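Local structure of transcription regulator AmtR (Mycobacterium smegmatis, 5E57) at residues L20-G25 and G104-L109; A58-T63 and A118-R123; G79-R84 and A136-E141; R84-V89 and A192-A197; V89-S94 and S200-R205. The protein probably acts as a TetR-family transcription regulator, binding DNA through a helix-turn-helix motif and working in nitrogen regulation. All blocks are in the same frame, centred on the assembly; numbering follows the deposited sequence.

Contact 1 (L20-G25 and G104-L109); sequences LFTTHG and GALYLL. With ACT (acetate ion), chain D.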
# COMPACT_ATOMS: atom_id res chain seq x y z
N LEU A 20 17.06 -8.25 -7.83
CA LEU A 20 17.31 -9.21 -6.77
C LEU A 20 16.67 -8.71 -5.53
O LEU A 20 16.11 -9.50 -4.75
CB LEU A 20 18.81 -9.41 -6.57
CG LEU A 20 19.52 -10.01 -7.77
CD1 LEU A 20 20.97 -9.61 -7.81
CD2 LEU A 20 19.36 -11.53 -7.78
N PHE A 21 16.72 -7.40 -5.29
CA PHE A 21 16.11 -6.95 -4.03
C PHE A 21 14.62 -7.15 -4.06
O PHE A 21 14.01 -7.45 -3.03
CB PHE A 21 16.37 -5.48 -3.72
CG PHE A 21 17.84 -5.12 -3.51
CD1 PHE A 21 18.76 -6.05 -3.19
CD2 PHE A 21 18.24 -3.81 -3.54
CE1 PHE A 21 20.09 -5.72 -2.98
CE2 PHE A 21 19.57 -3.45 -3.36
CZ PHE A 21 20.50 -4.42 -3.07
N THR A 22 13.99 -6.91 -5.22
CA THR A 22 12.52 -7.00 -5.26
C THR A 22 12.01 -8.41 -5.47
O THR A 22 10.88 -8.70 -5.15
CB THR A 22 11.93 -6.16 -6.36
OG1 THR A 22 12.61 -6.46 -7.58
CG2 THR A 22 12.09 -4.68 -6.01
N THR A 23 12.83 -9.29 -6.03
CA THR A 23 12.34 -10.63 -6.29
C THR A 23 13.00 -11.69 -5.43
O THR A 23 12.44 -12.78 -5.31
CB THR A 23 12.45 -11.02 -7.80
OG1 THR A 23 13.81 -11.04 -8.21
CG2 THR A 23 11.72 -10.03 -8.66
N HIS A 24 14.17 -11.42 -4.86
CA HIS A 24 14.78 -12.36 -3.91
C HIS A 24 14.82 -11.79 -2.46
O HIS A 24 14.53 -12.48 -1.53
CB HIS A 24 16.17 -12.80 -4.43
CG HIS A 24 16.09 -13.64 -5.69
ND1 HIS A 24 15.72 -13.12 -6.92
CD2 HIS A 24 16.28 -14.97 -5.89
CE1 HIS A 24 15.68 -14.09 -7.82
NE2 HIS A 24 16.02 -15.22 -7.22
N GLY A 25 15.20 -10.53 -2.27
CA GLY A 25 15.15 -9.98 -0.94
C GLY A 25 16.32 -9.05 -0.78
O GLY A 25 17.31 -9.16 -1.50
N GLY A 104 9.11 0.38 -5.06
CA GLY A 104 8.35 0.88 -3.92
C GLY A 104 8.02 -0.21 -2.95
O GLY A 104 7.62 0.06 -1.80
N ALA A 105 8.11 -1.46 -3.42
CA ALA A 105 7.89 -2.57 -2.56
C ALA A 105 8.95 -2.60 -1.47
O ALA A 105 8.74 -3.25 -0.48
CB ALA A 105 7.95 -3.88 -3.32
N LEU A 106 10.06 -1.90 -1.66
CA LEU A 106 11.13 -1.95 -0.62
C LEU A 106 10.87 -0.94 0.56
O LEU A 106 11.56 -0.98 1.58
CB LEU A 106 12.46 -1.68 -1.30
CG LEU A 106 12.87 -2.64 -2.43
CD1 LEU A 106 14.09 -2.04 -3.11
CD2 LEU A 106 13.12 -4.06 -1.94
N TYR A 107 9.87 -0.08 0.44
CA TYR A 107 9.61 0.97 1.45
C TYR A 107 9.36 0.40 2.80
O TYR A 107 9.57 1.05 3.77
CB TYR A 107 8.41 1.82 1.06
CG TYR A 107 8.58 2.74 -0.15
CD1 TYR A 107 9.82 3.03 -0.69
CD2 TYR A 107 7.50 3.40 -0.68
CE1 TYR A 107 9.97 3.90 -1.78
CE2 TYR A 107 7.65 4.28 -1.74
CZ TYR A 107 8.88 4.52 -2.26
OH TYR A 107 9.00 5.37 -3.29
N LEU A 108 8.88 -0.83 2.88
CA LEU A 108 8.53 -1.43 4.14
C LEU A 108 9.62 -2.29 4.80
O LEU A 108 9.44 -2.81 5.89
CB LEU A 108 7.31 -2.29 3.90
CG LEU A 108 6.12 -1.50 3.32
CD1 LEU A 108 4.89 -2.43 3.25
CD2 LEU A 108 5.82 -0.20 4.08
N LEU A 109 10.76 -2.42 4.16
CA LEU A 109 11.89 -3.11 4.74
C LEU A 109 12.20 -2.52 6.12
O LEU A 109 12.40 -1.33 6.20
CB LEU A 109 13.05 -2.84 3.83
CG LEU A 109 13.66 -3.86 2.87
CD1 LEU A 109 12.84 -5.06 2.53
CD2 LEU A 109 14.25 -3.13 1.65
C ACT D . 6.26 7.99 -3.86
O ACT D . 6.94 7.27 -3.17
OXT ACT D . 5.09 8.24 -3.43
CH3 ACT D . 6.85 8.53 -5.17
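Phe21 and Thr22, near the end of the first helix of the TetR-type DNA-binding domain, meet Leu106, which lies on a 3-10 turn in the loop between helices 82-98 and 118-142. The contact is apolar and buried, with no hydrogen bond across it. Phe21 touches first through its backbone and the root of its side chain: CD2 of Leu106 lies 3.7 Å from Phe21 O and 4.0 Å from Phe21 CB. Its ring turns away, CG anti to the carbonyl carbon (chi1 -64°), into the core of the DNA-binding domain, where Ile34, Ile55 and Leu59 pack around it and Tyr26 meets it edge-to-face. A large aromatic suits this place because it fills the domain core while its CB still serves the interface. Thr22 follows, its branches divided by polarity. The hydroxyl goes back to Ala18 O and Glu19 O in its own helix, while the methyl CG2 faces Leu106, and the two side chains cross at about a right angle. Gly25, with positive phi, is the first to leave helical geometry, its N sharing Leu20 O with His24 N. On the other segment, Tyr107 lays one ring face over Gly104 CA. Its OH, which also hydrogen-bonds with Thr63 OG1, donates to O of an acetate, probably from the crystallisation liquor, at 2.8 Å, and that oxygen lies at the ring edge, near the ring plane.

Contact 2 (A58-T63 and A118-R123); sequences ALLAGT and APFRRR
Leu60 and Phe120 make most of this contact, and its main interaction is a CH-pi one. CB of Leu60 sits over one face of the Phe120 ring, 3.7 Å from the centroid and 19° off the ring normal, displaced toward the CD1-CE1 side. The side chains cross at about a right angle. Phe120 reaches over with CG anti to its backbone N (chi1 168°), which carries the ring away from helix 118-142 and onto helix 52-61.

Ordinary apolar packing surrounds this. Leu60 CD1 lies over the same face, nearer the CD2 side, 3.8 Å from Phe120 CD2. Ala61 gives close access: its small side chain lets the backbones approach to 6.6 Å between the CA atoms of Ala61 and Phe120. Leucine suits the buried place because its CB and a methyl can both lie on a flat ring, and phenylalanine offers a broad flat surface without polar needs.

No hydrogen bond crosses the contact. In the first segment, Leu60 O accepts from Thr63 N and Thr63 OG1, the latter at 2.6 Å in the carbonyl plane and on a lone pair, while Phe120 CE1 also rests 3.5 Å from that oxygen. Arg123 forms a salt bridge with Asp65. The contact packs helix 52-61, which follows the predicted helix-turn-helix, against the long helix 118-142, a helix-on-helix joint between the DNA-binding and ligand-binding parts of a TetR-type regulator.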
# COMPACT_ATOMS: atom_id res chain seq x y z
N ALA A 58 20.44 4.72 -3.58
CA ALA A 58 20.23 5.27 -4.89
C ALA A 58 18.89 4.77 -5.51
O ALA A 58 18.15 5.52 -6.09
CB ALA A 58 21.40 4.96 -5.76
N LEU A 59 18.56 3.50 -5.35
CA LEU A 59 17.28 3.00 -5.84
C LEU A 59 16.09 3.70 -5.24
O LEU A 59 15.22 4.12 -5.98
CB LEU A 59 17.15 1.49 -5.62
CG LEU A 59 18.14 0.63 -6.39
CD1 LEU A 59 18.16 -0.78 -5.87
CD2 LEU A 59 17.83 0.67 -7.89
N LEU A 60 16.08 3.87 -3.92
CA LEU A 60 14.98 4.54 -3.25
C LEU A 60 14.82 6.00 -3.65
O LEU A 60 13.71 6.49 -3.89
CB LEU A 60 15.11 4.46 -1.71
CG LEU A 60 15.06 3.11 -1.01
CD1 LEU A 60 15.44 3.19 0.47
CD2 LEU A 60 13.70 2.44 -1.16
N ALA A 61 15.93 6.70 -3.71
CA ALA A 61 15.91 8.11 -4.08
C ALA A 61 15.33 8.29 -5.52
O ALA A 61 14.59 9.22 -5.76
CB ALA A 61 17.34 8.69 -4.02
N GLY A 62 15.68 7.40 -6.46
CA GLY A 62 15.12 7.54 -7.82
C GLY A 62 13.61 7.33 -7.83
O GLY A 62 12.98 7.62 -8.79
N THR A 63 12.99 6.80 -6.77
CA THR A 63 11.54 6.66 -6.75
C THR A 63 10.85 7.90 -6.18
O THR A 63 9.64 8.02 -6.26
CB THR A 63 11.06 5.45 -5.92
OG1 THR A 63 11.31 5.62 -4.50
CG2 THR A 63 11.74 4.17 -6.45
N ALA A 118 17.63 7.54 7.37
CA ALA A 118 16.89 8.75 7.80
C ALA A 118 16.70 9.74 6.68
O ALA A 118 15.64 10.36 6.54
CB ALA A 118 17.57 9.44 8.96
N PRO A 119 17.74 9.93 5.89
CA PRO A 119 17.54 10.99 4.90
C PRO A 119 16.45 10.63 3.87
O PRO A 119 15.60 11.46 3.50
CB PRO A 119 18.94 11.13 4.25
CG PRO A 119 19.88 10.61 5.31
CD PRO A 119 19.14 9.47 5.94
N PHE A 120 16.50 9.42 3.34
CA PHE A 120 15.44 8.98 2.44
C PHE A 120 14.06 9.09 3.15
O PHE A 120 13.12 9.65 2.59
CB PHE A 120 15.68 7.53 1.96
CG PHE A 120 14.46 6.98 1.29
CD1 PHE A 120 14.12 7.45 0.03
CD2 PHE A 120 13.59 6.15 1.98
CE1 PHE A 120 12.95 7.06 -0.55
CE2 PHE A 120 12.42 5.74 1.41
CZ PHE A 120 12.10 6.20 0.13
N ARG A 121 13.95 8.59 4.38
CA ARG A 121 12.69 8.74 5.15
C ARG A 121 12.17 10.14 5.16
O ARG A 121 10.95 10.36 4.94
CB ARG A 121 12.78 8.27 6.60
CG ARG A 121 12.21 6.90 6.83
CD ARG A 121 12.18 6.52 8.32
NE ARG A 121 13.48 5.96 8.60
CZ ARG A 121 14.42 6.47 9.38
NH1 ARG A 121 14.23 7.54 10.13
NH2 ARG A 121 15.56 5.82 9.43
N ARG A 122 13.07 11.10 5.42
CA ARG A 122 12.70 12.55 5.48
C ARG A 122 12.26 13.04 4.11
O ARG A 122 11.35 13.81 3.98
CB ARG A 122 13.89 13.38 6.03
N ARG A 123 12.89 12.57 3.06
CA ARG A 123 12.47 12.97 1.76
C ARG A 123 11.07 12.48 1.39
O ARG A 123 10.29 13.20 0.80
CB ARG A 123 13.40 12.41 0.71
CG ARG A 123 14.85 12.67 0.92
CD ARG A 123 15.22 14.10 0.66
NE ARG A 123 14.92 14.57 -0.68
CZ ARG A 123 15.32 14.00 -1.80
NH1 ARG A 123 16.01 12.84 -1.81
NH2 ARG A 123 14.99 14.58 -2.96

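Contact 3 (G79-R84 and A136-E141); sequences GPAAPR and AAVIAE
Ala81 and Val138 bring the start of helix 82-98 against the far part of helix 118-142 in the all-helical body of this TetR-family subunit. Their CA atoms are only 5.4 Å apart, a close approach made possible by small residues on both sides.

The apolar packing is methyl on methyl. Ala81 CB meets Ala137 CB at 3.6 Å and Val138 CG2 at 3.7 Å, and thus sits between two successive residues of the other helix. Val138 uses one branch for the contact. CG2, anti to the carbonyl carbon, reaches the backbone of Ala82, 3.6 Å from its N, and lies 4.3 Å from Ala82 CB. Alanine suits these places because its single methyl allows the close backbone approach, while the branched valine fills the buried side of the joint, where Leu182 and Leu185 also pack against it.

No hydrogen bond crosses the contact; several hold the turn that leads into helix 82-98. Arg84 N bonds to Ala81 O, and the Arg84 side chain folds back over the loop. NH2 makes a weak bond to Gly79 O, and NH1 reaches Leu74 O, so the guanidinium ties together backbone carbonyls that precede the helix. Pro80 also lies before the helix, and its carbonyl O accepts from Arg84 NE at 3.2 Å with an N-H...O angle of 166°, the oxygen in the guanidinium plane but the donor standing 54° above the carbonyl plane.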
# COMPACT_ATOMS: atom_id res chain seq x y z
N GLY A 79 -3.64 29.56 -7.92
CA GLY A 79 -4.66 28.88 -8.72
C GLY A 79 -5.14 27.59 -8.09
O GLY A 79 -4.62 27.16 -7.09
N PRO A 80 -6.19 27.01 -8.66
CA PRO A 80 -6.91 25.95 -7.97
C PRO A 80 -6.00 24.75 -7.57
O PRO A 80 -5.08 24.34 -8.31
CB PRO A 80 -8.00 25.56 -8.98
CG PRO A 80 -7.71 26.28 -10.27
CD PRO A 80 -6.83 27.42 -9.93
N ALA A 81 -6.23 24.26 -6.38
CA ALA A 81 -5.49 23.12 -5.86
C ALA A 81 -5.80 21.80 -6.62
O ALA A 81 -4.91 20.98 -6.83
CB ALA A 81 -5.78 22.94 -4.37
N ALA A 82 -7.05 21.56 -7.00
CA ALA A 82 -7.44 20.27 -7.61
C ALA A 82 -6.63 19.89 -8.85
O ALA A 82 -6.13 18.76 -8.91
CB ALA A 82 -8.96 20.23 -7.89
N PRO A 83 -6.46 20.82 -9.81
CA PRO A 83 -5.67 20.43 -10.97
C PRO A 83 -4.23 20.18 -10.59
O PRO A 83 -3.51 19.50 -11.34
CB PRO A 83 -5.75 21.64 -11.90
CG PRO A 83 -7.11 22.23 -11.61
CD PRO A 83 -7.31 21.99 -10.10
N ARG A 84 -3.79 20.73 -9.46
CA ARG A 84 -2.36 20.64 -9.15
C ARG A 84 -2.04 19.26 -8.54
O ARG A 84 -1.09 18.56 -8.97
CB ARG A 84 -1.92 21.81 -8.27
CG ARG A 84 -1.79 23.11 -9.10
CD ARG A 84 -1.14 24.19 -8.26
NE ARG A 84 -2.06 24.65 -7.27
CZ ARG A 84 -1.78 25.02 -6.02
NH1 ARG A 84 -0.59 24.90 -5.48
NH2 ARG A 84 -2.77 25.46 -5.27
N ALA A 136 -5.34 19.07 1.39
CA ALA A 136 -6.09 19.85 2.39
C ALA A 136 -6.70 21.10 1.71
O ALA A 136 -7.80 21.53 2.06
CB ALA A 136 -5.19 20.25 3.54
N ALA A 137 -6.02 21.64 0.70
CA ALA A 137 -6.58 22.79 -0.03
C ALA A 137 -7.74 22.33 -0.97
O ALA A 137 -8.72 23.07 -1.19
CB ALA A 137 -5.46 23.54 -0.81
N VAL A 138 -7.68 21.11 -1.51
CA VAL A 138 -8.77 20.66 -2.38
C VAL A 138 -10.01 20.46 -1.52
O VAL A 138 -11.15 20.82 -1.90
CB VAL A 138 -8.44 19.35 -3.14
CG1 VAL A 138 -9.66 18.86 -3.89
CG2 VAL A 138 -7.23 19.55 -4.06
N ILE A 139 -9.77 19.88 -0.35
CA ILE A 139 -10.81 19.71 0.63
C ILE A 139 -11.51 21.04 1.00
O ILE A 139 -12.74 21.09 1.00
CB ILE A 139 -10.29 19.01 1.91
CG1 ILE A 139 -10.02 17.51 1.61
CG2 ILE A 139 -11.33 19.07 3.01
CD1 ILE A 139 -9.12 16.85 2.65
N ALA A 140 -10.72 22.07 1.33
CA ALA A 140 -11.29 23.36 1.70
C ALA A 140 -12.12 23.92 0.54
O ALA A 140 -13.25 24.31 0.75
CB ALA A 140 -10.20 24.34 2.12
N GLU A 141 -11.57 23.89 -0.68
CA GLU A 141 -12.24 24.39 -1.87
C GLU A 141 -13.54 23.68 -2.23
O GLU A 141 -14.38 24.28 -2.88
CB GLU A 141 -11.32 24.36 -3.09

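Contact 4 (R84-V89 and A192-A197); sequences RLHALV and AELAAA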
# COMPACT_ATOMS: atom_id res chain seq x y z
N ARG A 84 -3.79 20.73 -9.46
CA ARG A 84 -2.36 20.64 -9.15
C ARG A 84 -2.04 19.26 -8.54
O ARG A 84 -1.09 18.56 -8.97
CB ARG A 84 -1.92 21.81 -8.27
CG ARG A 84 -1.79 23.11 -9.10
CD ARG A 84 -1.14 24.19 -8.26
NE ARG A 84 -2.06 24.65 -7.27
CZ ARG A 84 -1.78 25.02 -6.02
NH1 ARG A 84 -0.59 24.90 -5.48
NH2 ARG A 84 -2.77 25.46 -5.27
N LEU A 85 -2.87 18.89 -7.60
CA LEU A 85 -2.85 17.61 -7.00
C LEU A 85 -3.07 16.53 -8.04
O LEU A 85 -2.26 15.62 -8.16
CB LEU A 85 -3.92 17.52 -5.96
CG LEU A 85 -4.07 16.16 -5.29
CD1 LEU A 85 -2.77 15.80 -4.60
CD2 LEU A 85 -5.19 16.22 -4.26
N HIS A 86 -4.09 16.69 -8.85
CA HIS A 86 -4.28 15.78 -9.97
C HIS A 86 -3.04 15.54 -10.78
O HIS A 86 -2.73 14.39 -11.07
CB HIS A 86 -5.43 16.17 -10.87
CG HIS A 86 -5.91 15.04 -11.73
ND1 HIS A 86 -5.51 14.88 -13.04
CD2 HIS A 86 -6.68 13.97 -11.45
CE1 HIS A 86 -6.04 13.77 -13.53
NE2 HIS A 86 -6.78 13.22 -12.59
N ALA A 87 -2.32 16.60 -11.15
CA ALA A 87 -1.20 16.47 -12.00
C ALA A 87 -0.09 15.71 -11.23
O ALA A 87 0.60 14.88 -11.81
CB ALA A 87 -0.67 17.82 -12.43
N LEU A 88 0.08 16.00 -9.94
CA LEU A 88 1.09 15.28 -9.19
C LEU A 88 0.77 13.77 -9.15
O LEU A 88 1.66 12.95 -9.32
CB LEU A 88 1.18 15.83 -7.76
CG LEU A 88 2.12 15.13 -6.77
CD1 LEU A 88 3.53 15.06 -7.27
CD2 LEU A 88 2.05 15.86 -5.42
N VAL A 89 -0.49 13.43 -8.92
CA VAL A 89 -0.91 12.02 -8.78
C VAL A 89 -0.62 11.30 -10.10
O VAL A 89 -0.02 10.22 -10.13
CB VAL A 89 -2.41 11.97 -8.45
CG1 VAL A 89 -2.95 10.58 -8.52
CG2 VAL A 89 -2.67 12.46 -7.03
N ALA A 192 -13.31 14.83 -17.07
CA ALA A 192 -12.72 14.90 -18.41
C ALA A 192 -11.89 16.16 -18.60
O ALA A 192 -10.72 16.16 -19.08
CB ALA A 192 -13.83 14.85 -19.45
N GLU A 193 -12.49 17.28 -18.25
CA GLU A 193 -11.74 18.54 -18.28
C GLU A 193 -10.42 18.45 -17.45
O GLU A 193 -9.36 18.86 -17.90
CB GLU A 193 -12.64 19.69 -17.75
CG GLU A 193 -11.99 21.06 -17.73
CD GLU A 193 -11.09 21.27 -16.52
OE1 GLU A 193 -11.20 20.47 -15.55
OE2 GLU A 193 -10.28 22.23 -16.53
N LEU A 194 -10.54 17.94 -16.23
CA LEU A 194 -9.43 17.80 -15.33
C LEU A 194 -8.35 16.92 -15.99
O LEU A 194 -7.16 17.32 -16.11
CB LEU A 194 -9.94 17.23 -14.01
CG LEU A 194 -8.91 17.03 -12.89
CD1 LEU A 194 -8.20 18.35 -12.59
CD2 LEU A 194 -9.53 16.51 -11.60
N ALA A 195 -8.76 15.76 -16.50
CA ALA A 195 -7.79 14.90 -17.17
C ALA A 195 -7.12 15.61 -18.24
O ALA A 195 -5.93 15.41 -18.46
CB ALA A 195 -8.41 13.61 -17.76
N ALA A 196 -7.87 16.39 -19.01
CA ALA A 196 -7.26 16.98 -20.19
C ALA A 196 -6.24 18.04 -19.76
O ALA A 196 -5.20 18.20 -20.38
CB ALA A 196 -8.33 17.61 -21.10
N ALA A 197 -6.57 18.81 -18.72
CA ALA A 197 -5.62 19.84 -18.18
C ALA A 197 -4.31 19.16 -17.75
O ALA A 197 -3.19 19.59 -18.08
CB ALA A 197 -6.25 20.56 -17.00
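Leu194 lies across the imidazole of His86, and most of the contact between helix 191-202 and helix 82-98 rests on this pair. Leu194 CG stands over one face of the ring, 4.0 Å from the centroid and 17° off the normal, a CH-pi contact shifted toward the CG side of the ring. Its two methyls divide the histidine between them: CD1 lies 3.9 Å from His86 CB, and CD2 lies 3.8 Å from His86 CD2. Both side chains extend from their helices with CG anti to the backbone N (chi1 -179° for Leu194, -161° for His86), and this lets them meet midway although the nearest CA atoms are 7.7 Å apart. A leucine fits here because its forked end spreads over a flat ring.

Next comes Ala195, whose CA approaches His86 CE1 at 4.2 Å. Its CB points away from helix 82-98, toward Trp175 and Ala211, so the ring meets the Ala195 backbone, not its methyl.

His86 is buried, yet its ND1 is hydrogen-bonded to Thr198 OG1, one turn on from Leu194. The imidazole thus joins the two helices twice, by an apolar face and a ring nitrogen, and the bond to Thr198 probably fixes the rotation of the ring against the leucine.

Contact 5 (V89-S94 and S200-R205); sequences VIYDAS and SRLGVR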
# COMPACT_ATOMS: atom_id res chain seq x y z
N VAL A 89 -0.49 13.43 -8.92
CA VAL A 89 -0.91 12.02 -8.78
C VAL A 89 -0.62 11.30 -10.10
O VAL A 89 -0.02 10.22 -10.13
CB VAL A 89 -2.41 11.97 -8.45
CG1 VAL A 89 -2.95 10.58 -8.52
CG2 VAL A 89 -2.67 12.46 -7.03
N ILE A 90 -0.97 11.91 -11.23
CA ILE A 90 -0.74 11.19 -12.49
C ILE A 90 0.75 10.98 -12.66
O ILE A 90 1.19 9.88 -12.91
CB ILE A 90 -1.28 11.94 -13.69
CG1 ILE A 90 -2.78 12.10 -13.55
CG2 ILE A 90 -0.87 11.28 -15.02
CD1 ILE A 90 -3.59 10.87 -13.26
N TYR A 91 1.53 12.01 -12.43
CA TYR A 91 2.94 11.94 -12.68
C TYR A 91 3.55 10.93 -11.81
O TYR A 91 4.38 10.11 -12.25
CB TYR A 91 3.60 13.30 -12.44
CG TYR A 91 5.09 13.32 -12.66
CD1 TYR A 91 5.63 13.48 -13.95
CD2 TYR A 91 5.97 13.17 -11.61
CE1 TYR A 91 7.00 13.50 -14.17
CE2 TYR A 91 7.37 13.25 -11.81
CZ TYR A 91 7.89 13.41 -13.09
OH TYR A 91 9.26 13.47 -13.35
N ASP A 92 3.18 10.98 -10.56
CA ASP A 92 3.86 10.10 -9.58
C ASP A 92 3.40 8.64 -9.79
O ASP A 92 4.23 7.72 -9.86
CB ASP A 92 3.53 10.58 -8.16
CG ASP A 92 4.48 10.07 -7.11
OD1 ASP A 92 5.40 9.28 -7.42
OD2 ASP A 92 4.22 10.47 -5.92
N ALA A 93 2.09 8.41 -9.84
CA ALA A 93 1.57 7.05 -10.04
C ALA A 93 2.17 6.47 -11.35
O ALA A 93 2.60 5.27 -11.41
CB ALA A 93 0.07 7.09 -10.10
N SER A 94 2.21 7.29 -12.40
CA SER A 94 2.89 6.82 -13.63
C SER A 94 4.32 6.38 -13.43
O SER A 94 4.74 5.28 -13.92
CB SER A 94 2.87 7.87 -14.70
OG SER A 94 1.53 8.33 -14.93
N SER A 200 -2.24 17.90 -20.66
CA SER A 200 -1.55 19.09 -21.12
C SER A 200 -0.30 19.50 -20.29
O SER A 200 0.83 19.63 -20.82
CB SER A 200 -2.57 20.21 -21.11
OG SER A 200 -2.00 21.38 -21.62
N ARG A 201 -0.51 19.66 -18.98
CA ARG A 201 0.59 20.04 -18.07
C ARG A 201 1.77 19.07 -18.14
O ARG A 201 2.93 19.45 -18.04
CB ARG A 201 0.06 20.07 -16.61
CG ARG A 201 -0.88 21.21 -16.33
CD ARG A 201 -0.70 21.75 -14.92
NE ARG A 201 0.70 22.16 -14.70
CZ ARG A 201 1.10 22.82 -13.62
NH1 ARG A 201 0.22 23.17 -12.69
NH2 ARG A 201 2.39 23.11 -13.47
N LEU A 202 1.43 17.79 -18.27
CA LEU A 202 2.44 16.74 -18.23
C LEU A 202 3.03 16.39 -19.62
O LEU A 202 4.05 15.73 -19.71
CB LEU A 202 1.85 15.50 -17.52
CG LEU A 202 1.49 15.70 -16.04
CD1 LEU A 202 1.11 14.38 -15.42
CD2 LEU A 202 2.70 16.31 -15.31
N GLY A 203 2.44 16.87 -20.68
CA GLY A 203 2.95 16.51 -22.03
C GLY A 203 2.63 15.08 -22.41
O GLY A 203 3.45 14.40 -22.97
N VAL A 204 1.42 14.62 -22.13
CA VAL A 204 1.05 13.24 -22.43
C VAL A 204 -0.41 13.16 -22.93
O VAL A 204 -1.16 14.15 -22.85
CB VAL A 204 1.19 12.33 -21.15
CG1 VAL A 204 2.59 12.37 -20.59
CG2 VAL A 204 0.19 12.72 -20.08
N ARG A 205 -0.85 11.96 -23.34
CA ARG A 205 -2.23 11.76 -23.79
C ARG A 205 -3.08 11.14 -22.67
O ARG A 205 -2.63 10.18 -22.03
CB ARG A 205 -2.27 10.80 -25.00
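This contact joins the middle of helix 82-98 to the C-terminal end of helix 191-202, which closes in a Schellman motif, within the helical body of the TetR-type subunit. Leu202, the last helical residue, carries it. With CG anti to the carbonyl carbon (chi1 -64°), the leucine directs its CD1 methyl at two consecutive residues of the other helix. CD1 lies 3.7 Å from Ile90 CG2 and 3.8 Å from Ile90 CB, and it also comes within 3.8 Å of Tyr91 N and 4.0 Å of Tyr91 CB. The methyl therefore rests on the helix surface, where side chains and backbone both contribute.

Ile90 uses its branching: CG2, anti to the backbone N, faces Leu202, whereas CG1 leads the rest of the chain away, with Trp175 among its neighbours. Tyr91 extends its ring past the leucine toward Glu66 and Leu70 of helix 65-75, so a long aromatic can serve both neighbours from one position.

Gly203 follows Leu202 with positive phi, a backbone conformation that glycine adopts easily, and lets the chain leave the helix. On the first helix, Ser94 OG bonds back to Ile90 O at 2.6 Å. Ser94 N takes the same oxygen, the two donors arriving from opposite faces of the carbonyl plane, so this oxygen is gripped by two donors.

No hydrogen bond crosses between the segments. Their attachment is thus dispersive and hydrophobic, depending on how closely the leucine methyl fits against Ile90 and Tyr91, while Asp92 and Arg201 take their polar partners, Tyr131 and Glu77, elsewhere in the subunit.

Contacts 1 and 2 lie side by side where the DNA-binding domain meets the rest of the subunit, and Tyr107 OH of contact 1 probably hydrogen-bonds to Thr63 OG1 of contact 2. Contacts 3, 4 and 5 follow one another down helix 82-98: contacts 4 and 5 join it to helix 191-202 and share Val89, and contact 3, sharing Arg84 with contact 4, joins it to helix 118-142, which contact 2 also uses. Contacts 1, 2 and 4 are buried, whereas 3 and 5 are partly buried. Ring faces covered by leucine mark contacts 2 and 4; small methyl groups mark contact 3, and a leucine methyl set against isoleucine and tyrosine marks contact 5.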